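Local coordinates for protein catalase (Corynebacterium glutamicum, PDB 4B7H) that breaks down hydrogen peroxide to water and oxygen with a haem group, carries a bound NADPH, and is inhibited by nitric oxide, at residues N143-F148 / V190-G195; H205-G210 / F230-G235. All blocks are in the same frame, centred on the assembly; numbering follows the deposited sequence.

Contact 1: N143-F148 / V190-G195; sequences NTPTFF and VTYLMG. With NDP (NADPH dihydro-nicotinamide-adenine-dinucleotide phosphate), chain H.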
ATOM      1  N   ASN A 143      12.255 -19.989 -22.082  1.00  8.38           N
ATOM      2  CA  ASN A 143      12.318 -21.060 -23.077  1.00  8.45           C
ATOM      3  C   ASN A 143      13.258 -20.745 -24.259  1.00  9.13           C
ATOM      4  O   ASN A 143      13.120 -21.331 -25.342  1.00 11.08           O
ATOM      5  CB  ASN A 143      10.913 -21.399 -23.586  1.00  9.11           C
ATOM      6  CG  ASN A 143      10.333 -20.303 -24.446  1.00 10.43           C
ATOM      7  OD1 ASN A 143      10.835 -19.177 -24.456  1.00 10.00           O
ATOM      8  ND2 ASN A 143       9.276 -20.620 -25.175  1.00 11.55           N
ATOM      9  N   THR A 144      14.202 -19.827 -24.033  1.00  8.87           N
ATOM     10  CA  THR A 144      15.235 -19.443 -24.995  1.00  8.99           C
ATOM     11  C   THR A 144      16.591 -19.368 -24.294  1.00  8.97           C
ATOM     12  O   THR A 144      16.674 -18.951 -23.129  1.00  8.80           O
ATOM     13  CB  THR A 144      14.955 -18.062 -25.620  1.00  9.32           C
ATOM     14  OG1 THR A 144      16.140 -17.595 -26.274  1.00 10.43           O
ATOM     15  CG2 THR A 144      14.535 -17.047 -24.540  1.00  9.61           C
ATOM     16  N   PRO A 145      17.665 -19.762 -24.999  1.00  9.89           N
ATOM     17  CA  PRO A 145      19.015 -19.738 -24.429  1.00  9.91           C
ATOM     18  C   PRO A 145      19.617 -18.331 -24.418  1.00  9.76           C
ATOM     19  O   PRO A 145      20.713 -18.141 -23.888  1.00  9.95           O
ATOM     20  CB  PRO A 145      19.804 -20.634 -25.394  1.00 10.38           C
ATOM     21  CG  PRO A 145      19.132 -20.370 -26.713  1.00 10.43           C
ATOM     22  CD  PRO A 145      17.663 -20.355 -26.349  1.00 10.77           C
ATOM     23  N   THR A 146      18.907 -17.358 -24.982  1.00  9.88           N
ATOM     24  CA  THR A 146      19.432 -16.004 -25.126  1.00  9.64           C
ATOM     25  C   THR A 146      18.336 -14.977 -24.799  1.00  9.78           C
ATOM     26  O   THR A 146      17.284 -15.345 -24.282  1.00 11.16           O
ATOM     27  CB  THR A 146      20.054 -15.817 -26.545  1.00 10.56           C
ATOM     28  OG1 THR A 146      20.725 -14.559 -26.637  1.00 10.59           O
ATOM     29  CG2 THR A 146      18.994 -15.935 -27.641  1.00 11.87           C
ATOM     30  N   PHE A 147      18.580 -13.696 -25.061  1.00  8.68           N
ATOM     31  CA  PHE A 147      17.566 -12.670 -24.807  1.00  8.73           C
ATOM     32  C   PHE A 147      17.862 -11.440 -25.654  1.00  8.68           C
ATOM     33  O   PHE A 147      18.880 -11.397 -26.350  1.00  9.63           O
ATOM     34  CB  PHE A 147      17.518 -12.313 -23.322  1.00 10.01           C
ATOM     35  CG  PHE A 147      16.211 -11.694 -22.872  1.00 10.07           C
ATOM     36  CD1 PHE A 147      15.037 -12.433 -22.893  1.00 11.68           C
ATOM     37  CD2 PHE A 147      16.173 -10.394 -22.382  1.00 11.12           C
ATOM     38  CE1 PHE A 147      13.826 -11.877 -22.459  1.00 12.51           C
ATOM     39  CE2 PHE A 147      14.971  -9.829 -21.947  1.00 12.57           C
ATOM     40  CZ  PHE A 147      13.801 -10.578 -21.978  1.00 13.61           C
ATOM     41  N   PHE A 148      16.982 -10.444 -25.565  1.00  9.84           N
ATOM     42  CA  PHE A 148      16.962  -9.313 -26.486  1.00  9.80           C
ATOM     43  C   PHE A 148      18.036  -8.256 -26.241  1.00  9.50           C
ATOM     44  O   PHE A 148      18.283  -7.424 -27.119  1.00  9.97           O
ATOM     45  CB  PHE A 148      15.616  -8.584 -26.398  1.00 10.10           C
ATOM     46  CG  PHE A 148      14.411  -9.446 -26.684  1.00  8.59           C
ATOM     47  CD1 PHE A 148      13.908  -9.556 -27.978  1.00  9.59           C
ATOM     48  CD2 PHE A 148      13.743 -10.097 -25.648  1.00  8.77           C
ATOM     49  CE1 PHE A 148      12.773 -10.327 -28.240  1.00  9.47           C
ATOM     50  CE2 PHE A 148      12.604 -10.870 -25.905  1.00  9.05           C
ATOM     51  CZ  PHE A 148      12.123 -10.977 -27.199  1.00  9.69           C
ATOM     52  N   VAL A 190      15.123 -11.980 -31.425  1.00  9.03           N
ATOM     53  CA  VAL A 190      13.979 -11.765 -32.305  1.00 10.09           C
ATOM     54  C   VAL A 190      13.901 -12.865 -33.372  1.00  9.98           C
ATOM     55  O   VAL A 190      12.808 -13.335 -33.707  1.00  9.73           O
ATOM     56  CB  VAL A 190      13.966 -10.350 -32.916  1.00  8.78           C
ATOM     57  CG1 VAL A 190      12.824 -10.205 -33.898  1.00  9.50           C
ATOM     58  CG2 VAL A 190      13.835  -9.310 -31.808  1.00 10.53           C
ATOM     59  N   THR A 191      15.052 -13.326 -33.860  1.00  9.24           N
ATOM     60  CA  THR A 191      15.064 -14.429 -34.819  1.00 10.24           C
ATOM     61  C   THR A 191      14.504 -15.708 -34.180  1.00  9.37           C
ATOM     62  O   THR A 191      13.714 -16.430 -34.795  1.00 11.16           O
ATOM     63  CB  THR A 191      16.482 -14.651 -35.364  1.00 11.44           C
ATOM     64  OG1 THR A 191      16.939 -13.444 -35.982  1.00 10.77           O
ATOM     65  CG2 THR A 191      16.502 -15.771 -36.394  1.00 12.10           C
ATOM     66  N   TYR A 192      14.889 -15.967 -32.933  1.00  9.69           N
ATOM     67  CA  TYR A 192      14.362 -17.112 -32.192  1.00 10.34           C
ATOM     68  C   TYR A 192      12.850 -16.974 -31.963  1.00 10.67           C
ATOM     69  O   TYR A 192      12.083 -17.923 -32.164  1.00 11.00           O
ATOM     70  CB  TYR A 192      15.117 -17.216 -30.868  1.00  9.82           C
ATOM     71  CG  TYR A 192      14.930 -18.469 -30.042  1.00 12.33           C
ATOM     72  CD1 TYR A 192      13.832 -18.615 -29.200  1.00 12.80           C
ATOM     73  CD2 TYR A 192      15.896 -19.475 -30.045  1.00 12.75           C
ATOM     74  CE1 TYR A 192      13.676 -19.751 -28.413  1.00 12.29           C
ATOM     75  CE2 TYR A 192      15.750 -20.614 -29.255  1.00 12.14           C
ATOM     76  CZ  TYR A 192      14.638 -20.742 -28.444  1.00 11.85           C
ATOM     77  OH  TYR A 192      14.508 -21.868 -27.659  1.00 12.74           O
ATOM     78  N   LEU A 193      12.432 -15.780 -31.545  1.00 10.26           N
ATOM     79  CA  LEU A 193      11.031 -15.481 -31.247  1.00 10.01           C
ATOM     80  C   LEU A 193      10.124 -15.611 -32.475  1.00  9.62           C
ATOM     81  O   LEU A 193       8.978 -16.071 -32.383  1.00  9.25           O
ATOM     82  CB  LEU A 193      10.915 -14.062 -30.681  1.00  9.94           C
ATOM     83  CG  LEU A 193       9.504 -13.491 -30.507  1.00  9.88           C
ATOM     84  CD1 LEU A 193       8.712 -14.238 -29.429  1.00 11.99           C
ATOM     85  CD2 LEU A 193       9.564 -11.994 -30.218  1.00 11.41           C
ATOM     86  N   MET A 194      10.629 -15.177 -33.625  1.00  9.71           N
ATOM     87  CA  MET A 194       9.809 -15.128 -34.828  1.00  9.51           C
ATOM     88  C   MET A 194       9.736 -16.483 -35.535  1.00  9.45           C
ATOM     89  O   MET A 194       8.973 -16.652 -36.487  1.00 10.70           O
ATOM     90  CB  MET A 194      10.331 -14.042 -35.774  1.00 10.01           C
ATOM     91  CG  MET A 194      10.083 -12.635 -35.253  1.00 10.49           C
ATOM     92  SD  MET A 194       8.338 -12.206 -35.302  1.00 11.55           S
ATOM     93  CE  MET A 194       8.281 -10.911 -34.064  1.00 13.84           C
ATOM     94  N   GLY A 195      10.516 -17.451 -35.061  1.00 10.06           N
ATOM     95  CA  GLY A 195      10.485 -18.794 -35.617  1.00 11.44           C
ATOM     96  C   GLY A 195       9.418 -19.645 -34.950  1.00 11.01           C
ATOM     97  O   GLY A 195       8.543 -19.124 -34.240  1.00 11.10           O
TER
HETATM   98  PA  NDP H1520      24.031 -26.768 -32.554  1.00 19.80           P
HETATM   99  O1A NDP H1520      23.718 -27.421 -33.850  1.00 21.02           O
HETATM  100  O2A NDP H1520      24.891 -27.610 -31.676  1.00 21.48           O
HETATM  101  O5B NDP H1520      22.649 -26.441 -31.815  1.00 20.25           O
HETATM  102  C5B NDP H1520      21.602 -25.808 -32.510  1.00 17.75           C
HETATM  103  C4B NDP H1520      20.481 -25.595 -31.506  1.00 18.07           C
HETATM  104  O4B NDP H1520      19.406 -24.923 -32.146  1.00 16.70           O
HETATM  105  C3B NDP H1520      19.957 -26.928 -30.971  1.00 18.82           C
HETATM  106  O3B NDP H1520      19.757 -26.839 -29.572  1.00 20.05           O
HETATM  107  C2B NDP H1520      18.648 -27.082 -31.723  1.00 16.06           C
HETATM  108  O2B NDP H1520      17.681 -27.906 -31.100  1.00 18.78           O
HETATM  109  C1B NDP H1520      18.225 -25.626 -31.842  1.00 16.89           C
HETATM  110  N9A NDP H1520      17.110 -25.415 -32.786  1.00 16.35           N
HETATM  111  C8A NDP H1520      16.633 -26.293 -33.726  1.00 16.32           C
HETATM  112  N7A NDP H1520      15.585 -25.724 -34.363  1.00 17.09           N
HETATM  113  C5A NDP H1520      15.380 -24.490 -33.839  1.00 17.72           C
HETATM  114  C6A NDP H1520      14.450 -23.491 -34.119  1.00 17.25           C
HETATM  115  N6A NDP H1520      13.343 -23.781 -34.804  1.00 16.92           N
HETATM  116  N1A NDP H1520      14.499 -22.313 -33.411  1.00 17.73           N
HETATM  117  C2A NDP H1520      15.449 -22.127 -32.427  1.00 19.55           C
HETATM  118  N3A NDP H1520      16.367 -23.121 -32.151  1.00 17.61           N
HETATM  119  C4A NDP H1520      16.331 -24.286 -32.846  1.00 16.52           C
HETATM  120  O3  NDP H1520      24.699 -25.326 -32.867  1.00 19.49           O
HETATM  121  PN  NDP H1520      25.195 -24.268 -31.751  1.00 18.28           P
HETATM  122  O1N NDP H1520      24.969 -24.800 -30.377  1.00 17.58           O
HETATM  123  O2N NDP H1520      26.544 -23.822 -32.176  1.00 19.92           O
HETATM  124  O5D NDP H1520      24.203 -23.019 -31.970  1.00 18.18           O
HETATM  125  C5D NDP H1520      23.846 -22.615 -33.279  1.00 15.88           C
HETATM  126  C4D NDP H1520      22.659 -21.676 -33.207  1.00 17.19           C
HETATM  127  O4D NDP H1520      21.561 -22.375 -32.657  1.00 16.76           O
HETATM  128  C3D NDP H1520      22.936 -20.500 -32.284  1.00 16.88           C
HETATM  129  O3D NDP H1520      23.463 -19.392 -33.000  1.00 19.64           O
HETATM  130  C2D NDP H1520      21.575 -20.227 -31.668  1.00 15.76           C
HETATM  131  O2D NDP H1520      20.895 -19.276 -32.439  1.00 16.39           O
HETATM  132  C1D NDP H1520      20.810 -21.542 -31.782  1.00 15.89           C
HETATM  133  N1N NDP H1520      20.644 -22.198 -30.467  1.00 15.98           N
HETATM  134  C2N NDP H1520      21.730 -22.317 -29.650  1.00 17.90           C
HETATM  135  C3N NDP H1520      21.657 -22.923 -28.405  1.00 17.38           C
HETATM  136  C7N NDP H1520      22.901 -22.987 -27.580  1.00 18.47           C
HETATM  137  O7N NDP H1520      22.778 -22.990 -26.187  1.00 19.56           O
HETATM  138  N7N NDP H1520      24.091 -23.015 -28.171  1.00 19.91           N
HETATM  139  C4N NDP H1520      20.366 -23.500 -27.864  1.00 15.96           C
HETATM  140  C5N NDP H1520      19.239 -23.317 -28.838  1.00 15.78           C
HETATM  141  C6N NDP H1520      19.423 -22.685 -30.069  1.00 16.83           C
HETATM  142  P2B NDP H1520      17.555 -29.469 -31.490  1.00 19.04           P
HETATM  143  O1X NDP H1520      17.356 -29.561 -32.989  1.00 21.55           O
HETATM  144  O2X NDP H1520      18.828 -30.167 -31.061  1.00 20.64           O
HETATM  145  O3X NDP H1520      16.358 -30.017 -30.735  1.00 21.13           O

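Contact 2: H205-G210 / F230-G235; sequences HQDGFG and FKTRQG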
ATOM      1  N   HIS A 205       5.948 -28.813 -23.692  1.00 10.59           N
ATOM      2  CA  HIS A 205       6.598 -29.068 -24.972  1.00 11.55           C
ATOM      3  C   HIS A 205       7.554 -27.952 -25.387  1.00 10.79           C
ATOM      4  O   HIS A 205       7.523 -27.472 -26.528  1.00 11.25           O
ATOM      5  CB  HIS A 205       5.534 -29.297 -26.046  1.00 11.22           C
ATOM      6  CG  HIS A 205       4.734 -30.548 -25.837  1.00 11.22           C
ATOM      7  ND1 HIS A 205       3.580 -30.584 -25.083  1.00 12.98           N
ATOM      8  CD2 HIS A 205       4.942 -31.816 -26.265  1.00 11.47           C
ATOM      9  CE1 HIS A 205       3.101 -31.816 -25.071  1.00 13.76           C
ATOM     10  NE2 HIS A 205       3.911 -32.584 -25.777  1.00 13.59           N
ATOM     11  N   GLN A 206       8.399 -27.546 -24.444  1.00 10.63           N
ATOM     12  CA  GLN A 206       9.432 -26.546 -24.691  1.00 10.06           C
ATOM     13  C   GLN A 206      10.586 -26.840 -23.752  1.00  9.89           C
ATOM     14  O   GLN A 206      10.385 -27.386 -22.659  1.00 10.31           O
ATOM     15  CB  GLN A 206       8.899 -25.131 -24.420  1.00 10.67           C
ATOM     16  CG  GLN A 206       8.610 -24.890 -22.941  1.00 10.72           C
ATOM     17  CD  GLN A 206       7.870 -23.608 -22.663  1.00  9.92           C
ATOM     18  OE1 GLN A 206       7.752 -22.725 -23.524  1.00 10.98           O
ATOM     19  NE2 GLN A 206       7.349 -23.499 -21.446  1.00 10.24           N
ATOM     20  N   ASP A 207      11.798 -26.505 -24.182  1.00  9.71           N
ATOM     21  CA  ASP A 207      12.943 -26.520 -23.283  1.00  9.43           C
ATOM     22  C   ASP A 207      12.891 -25.314 -22.356  1.00 10.04           C
ATOM     23  O   ASP A 207      12.196 -24.326 -22.632  1.00 10.39           O
ATOM     24  CB  ASP A 207      14.258 -26.407 -24.056  1.00  9.82           C
ATOM     25  CG  ASP A 207      14.630 -27.666 -24.818  1.00 12.27           C
ATOM     26  OD1 ASP A 207      14.158 -28.774 -24.469  1.00 12.74           O
ATOM     27  OD2 ASP A 207      15.450 -27.527 -25.756  1.00 12.92           O
ATOM     28  N   GLY A 208      13.677 -25.380 -21.285  1.00 10.14           N
ATOM     29  CA  GLY A 208      13.956 -24.210 -20.475  1.00  9.16           C
ATOM     30  C   GLY A 208      15.451 -23.965 -20.455  1.00  8.50           C
ATOM     31  O   GLY A 208      16.244 -24.873 -20.732  1.00  9.48           O
ATOM     32  N   PHE A 209      15.846 -22.739 -20.124  1.00  9.21           N
ATOM     33  CA  PHE A 209      17.260 -22.368 -20.069  1.00  9.05           C
ATOM     34  C   PHE A 209      17.467 -21.345 -18.972  1.00  9.55           C
ATOM     35  O   PHE A 209      16.583 -20.523 -18.735  1.00  9.64           O
ATOM     36  CB  PHE A 209      17.710 -21.711 -21.376  1.00  9.67           C
ATOM     37  CG  PHE A 209      17.445 -22.535 -22.605  1.00  9.72           C
ATOM     38  CD1 PHE A 209      16.218 -22.457 -23.246  1.00  9.91           C
ATOM     39  CD2 PHE A 209      18.426 -23.364 -23.143  1.00 10.54           C
ATOM     40  CE1 PHE A 209      15.954 -23.196 -24.393  1.00  9.93           C
ATOM     41  CE2 PHE A 209      18.176 -24.107 -24.293  1.00 11.59           C
ATOM     42  CZ  PHE A 209      16.936 -24.029 -24.917  1.00 11.19           C
ATOM     43  N   GLY A 210      18.626 -21.361 -18.319  1.00  9.01           N
ATOM     44  CA  GLY A 210      18.975 -20.274 -17.421  1.00 10.19           C
ATOM     45  C   GLY A 210      19.333 -19.018 -18.200  1.00  9.93           C
ATOM     46  O   GLY A 210      19.291 -17.905 -17.667  1.00  8.94           O
ATOM     47  N   PHE A 230      17.417 -27.148 -19.706  1.00  9.64           N
ATOM     48  CA  PHE A 230      16.391 -28.067 -19.243  1.00  9.54           C
ATOM     49  C   PHE A 230      15.710 -28.649 -20.477  1.00  9.59           C
ATOM     50  O   PHE A 230      14.935 -27.961 -21.155  1.00 10.96           O
ATOM     51  CB  PHE A 230      15.402 -27.338 -18.323  1.00 10.54           C
ATOM     52  CG  PHE A 230      16.075 -26.568 -17.213  1.00 11.05           C
ATOM     53  CD1 PHE A 230      16.819 -27.232 -16.245  1.00 14.30           C
ATOM     54  CD2 PHE A 230      15.979 -25.188 -17.145  1.00 12.81           C
ATOM     55  CE1 PHE A 230      17.451 -26.529 -15.225  1.00 15.30           C
ATOM     56  CE2 PHE A 230      16.606 -24.481 -16.127  1.00 11.93           C
ATOM     57  CZ  PHE A 230      17.345 -25.150 -15.171  1.00 12.83           C
ATOM     58  N   LYS A 231      16.036 -29.902 -20.796  1.00 10.99           N
ATOM     59  CA  LYS A 231      15.662 -30.475 -22.085  1.00 10.84           C
ATOM     60  C   LYS A 231      14.379 -31.292 -21.953  1.00 10.49           C
ATOM     61  O   LYS A 231      14.336 -32.299 -21.236  1.00 12.33           O
ATOM     62  CB  LYS A 231      16.807 -31.320 -22.666  1.00 12.30           C
ATOM     63  CG  LYS A 231      18.150 -30.578 -22.765  1.00 12.66           C
ATOM     64  CD  LYS A 231      18.096 -29.378 -23.701  1.00 13.79           C
ATOM     65  CE  LYS A 231      17.901 -29.801 -25.152  1.00 13.92           C
ATOM     66  NZ  LYS A 231      17.994 -28.624 -26.080  1.00 14.63           N
ATOM     67  N   THR A 232      13.326 -30.845 -22.632  1.00 11.24           N
ATOM     68  CA  THR A 232      12.019 -31.455 -22.445  1.00 10.96           C
ATOM     69  C   THR A 232      11.959 -32.899 -22.939  1.00 12.14           C
ATOM     70  O   THR A 232      12.358 -33.201 -24.061  1.00 14.26           O
ATOM     71  CB  THR A 232      10.901 -30.646 -23.121  1.00 11.34           C
ATOM     72  OG1 THR A 232       9.696 -31.417 -23.075  1.00 11.79           O
ATOM     73  CG2 THR A 232      11.249 -30.332 -24.574  1.00 12.39           C
ATOM     74  N   ARG A 233      11.462 -33.792 -22.089  1.00 11.48           N
ATOM     75  CA  ARG A 233      11.259 -35.171 -22.504  1.00 13.07           C
ATOM     76  C   ARG A 233      10.017 -35.332 -23.367  1.00 12.98           C
ATOM     77  O   ARG A 233       9.853 -36.351 -24.049  1.00 15.76           O
ATOM     78  CB  ARG A 233      11.175 -36.094 -21.295  1.00 15.92           C
ATOM     79  CG  ARG A 233      12.513 -36.367 -20.675  1.00 18.96           C
ATOM     80  CD  ARG A 233      12.516 -37.686 -19.936  1.00 20.23           C
ATOM     81  NE  ARG A 233      13.723 -37.811 -19.136  1.00 19.33           N
ATOM     82  CZ  ARG A 233      13.895 -38.707 -18.172  1.00 16.64           C
ATOM     83  NH1 ARG A 233      12.929 -39.571 -17.889  1.00 20.74           N
ATOM     84  NH2 ARG A 233      15.031 -38.733 -17.495  1.00 18.14           N
ATOM     85  N   GLN A 234       9.143 -34.329 -23.331  1.00 11.88           N
ATOM     86  CA  GLN A 234       7.931 -34.333 -24.144  1.00 12.15           C
ATOM     87  C   GLN A 234       8.228 -33.878 -25.577  1.00 12.61           C
ATOM     88  O   GLN A 234       7.473 -34.190 -26.507  1.00 14.30           O
ATOM     89  CB  GLN A 234       6.863 -33.439 -23.504  1.00 12.63           C
ATOM     90  CG  GLN A 234       6.355 -33.951 -22.150  1.00 12.74           C
ATOM     91  CD  GLN A 234       7.380 -33.859 -21.021  1.00 11.05           C
ATOM     92  OE1 GLN A 234       7.701 -34.865 -20.382  1.00 12.59           O
ATOM     93  NE2 GLN A 234       7.889 -32.654 -20.766  1.00 12.08           N
ATOM     94  N   GLY A 235       9.335 -33.152 -25.737  1.00 12.40           N
ATOM     95  CA  GLY A 235       9.786 -32.657 -27.029  1.00 11.88           C
ATOM     96  C   GLY A 235       9.206 -31.295 -27.369  1.00 12.95           C
ATOM     97  O   GLY A 235       8.081 -30.988 -26.964  1.00 14.91           O
TER

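Contact 1: N143-F148 / V190-G195
The hydrogen bond joining the loop 143-148 to the helix segment 190-195 runs from Tyr192 OH to Asn143 O, 2.8 Å long. The hydroxyl meets a lone pair of Asn143 O in the carbonyl plane, with a C=O...O angle of 140°. Arg197 NH1 also bonds to this hydroxyl, so two hydrogen bonds hold the far end of the phenol. CH-pi packing adds to the grip: Thr144 CB sits over one face of the Tyr192 ring, 3.9 Å from its centroid. A chi1 of 165° puts Thr144 OG1 over the centre of the same ring, 3.8 Å above its plane; this oxygen takes the N-H of Thr146 in an ST turn and also bonds to Gln189 OE1.

Pro145 and Tyr192 form part of the wall of the NADPH pocket in the catalase fold, where the loop leaving strand 135-142 meets helix 187-194. Tyr192 CE2 approaches the adenine at C2A, 3.5 Å away, while Pro145 CG packs at 3.6 Å from C4N of the nicotinamide.

Apolar contacts make up the remainder. Pro145 CD reaches Tyr192 CE2 at 3.5 Å, coming at the ring obliquely. Farther along the loop the Phe148 ring turns its edge to the helix, CD1 meeting Val190 CG2 at 3.8 Å and CZ meeting Leu193 CD2 at 4.1 Å; Phe158 and Trp180 pack against the same ring.

Contact 2: H205-G210 / F230-G235
Asp207 faces Lys231 and Thr232 where the short strand 208-209 runs antiparallel to the end of strand 223-232, within the large antiparallel sheet of the catalase core. Gly208 and Phe230 form a hydrogen-bonded pair, with Gly208 N to Phe230 O at 2.9 Å and Phe230 N to Gly208 O at 2.8 Å. The Phe230 side chain packs beside the glycine, CD2 touching the Gly208 carbonyl group, while Trp271, Val273 and Leu128 also touch its side chain.

Lys231 carries its charge back to the residue just before strand 208-209 by a folded path. Its CB lies near Asp207 OD1; the chain then bends at chi2 (-63°) and again at chi3 (-67°), which turns CD and CE alongside the carboxylate. CD passes Asp207 OD2 at 3.8 Å and CE closes in further. The ammonium NZ finally reaches Asp207 OD2 at 2.8 Å, a salt bridge that arrives from above the carboxylate plane, 41° out of it. The other oxygen, Asp207 OD1, accepts the backbone N-H of Thr232 at 2.9 Å, nearly in line with its own C-O bond. Both carboxylate oxygens are thus engaged by consecutive residues of one strand, which helps fix the rotation of the group; Trp236 NE1 adds a weak bond to OD2.

Beyond the paired residues the chain turns. Thr232 OG1 accepts from Gln234 N (ST turn) and Gly235 N (ST motif), and also bonds to Arg204 O. The carbonyl oxygen of Gly235 meets the edge of the His205 ring. Over one face of that imidazole, toward its rim, lies Gln234 CB, 3.6 Å above the ring plane.

Overall arrangement
The segments of contact 1 precede those of contact 2 in the chain, and their centres are 14 Å apart, yet the two touch directly through the loop that leaves strand 135-142. A probable, weak hydrogen bond runs from Asn143 ND2 to Gln206 OE1 (3.1 Å), and Asn143 CB packs on Asp207 O. Phe209 CD1 comes within 3.3 Å of Thr144 C, so residues 205-210 back the loop that carries Pro145. The Phe209 side chain lies about 4 Å from NADPH, next to the pocket to which Pro145 and Tyr192 belong. On the haem side, Phe147 of contact 1 and Gly210 of contact 2 both touch the porphyrin, so each contact has a residue at the haem.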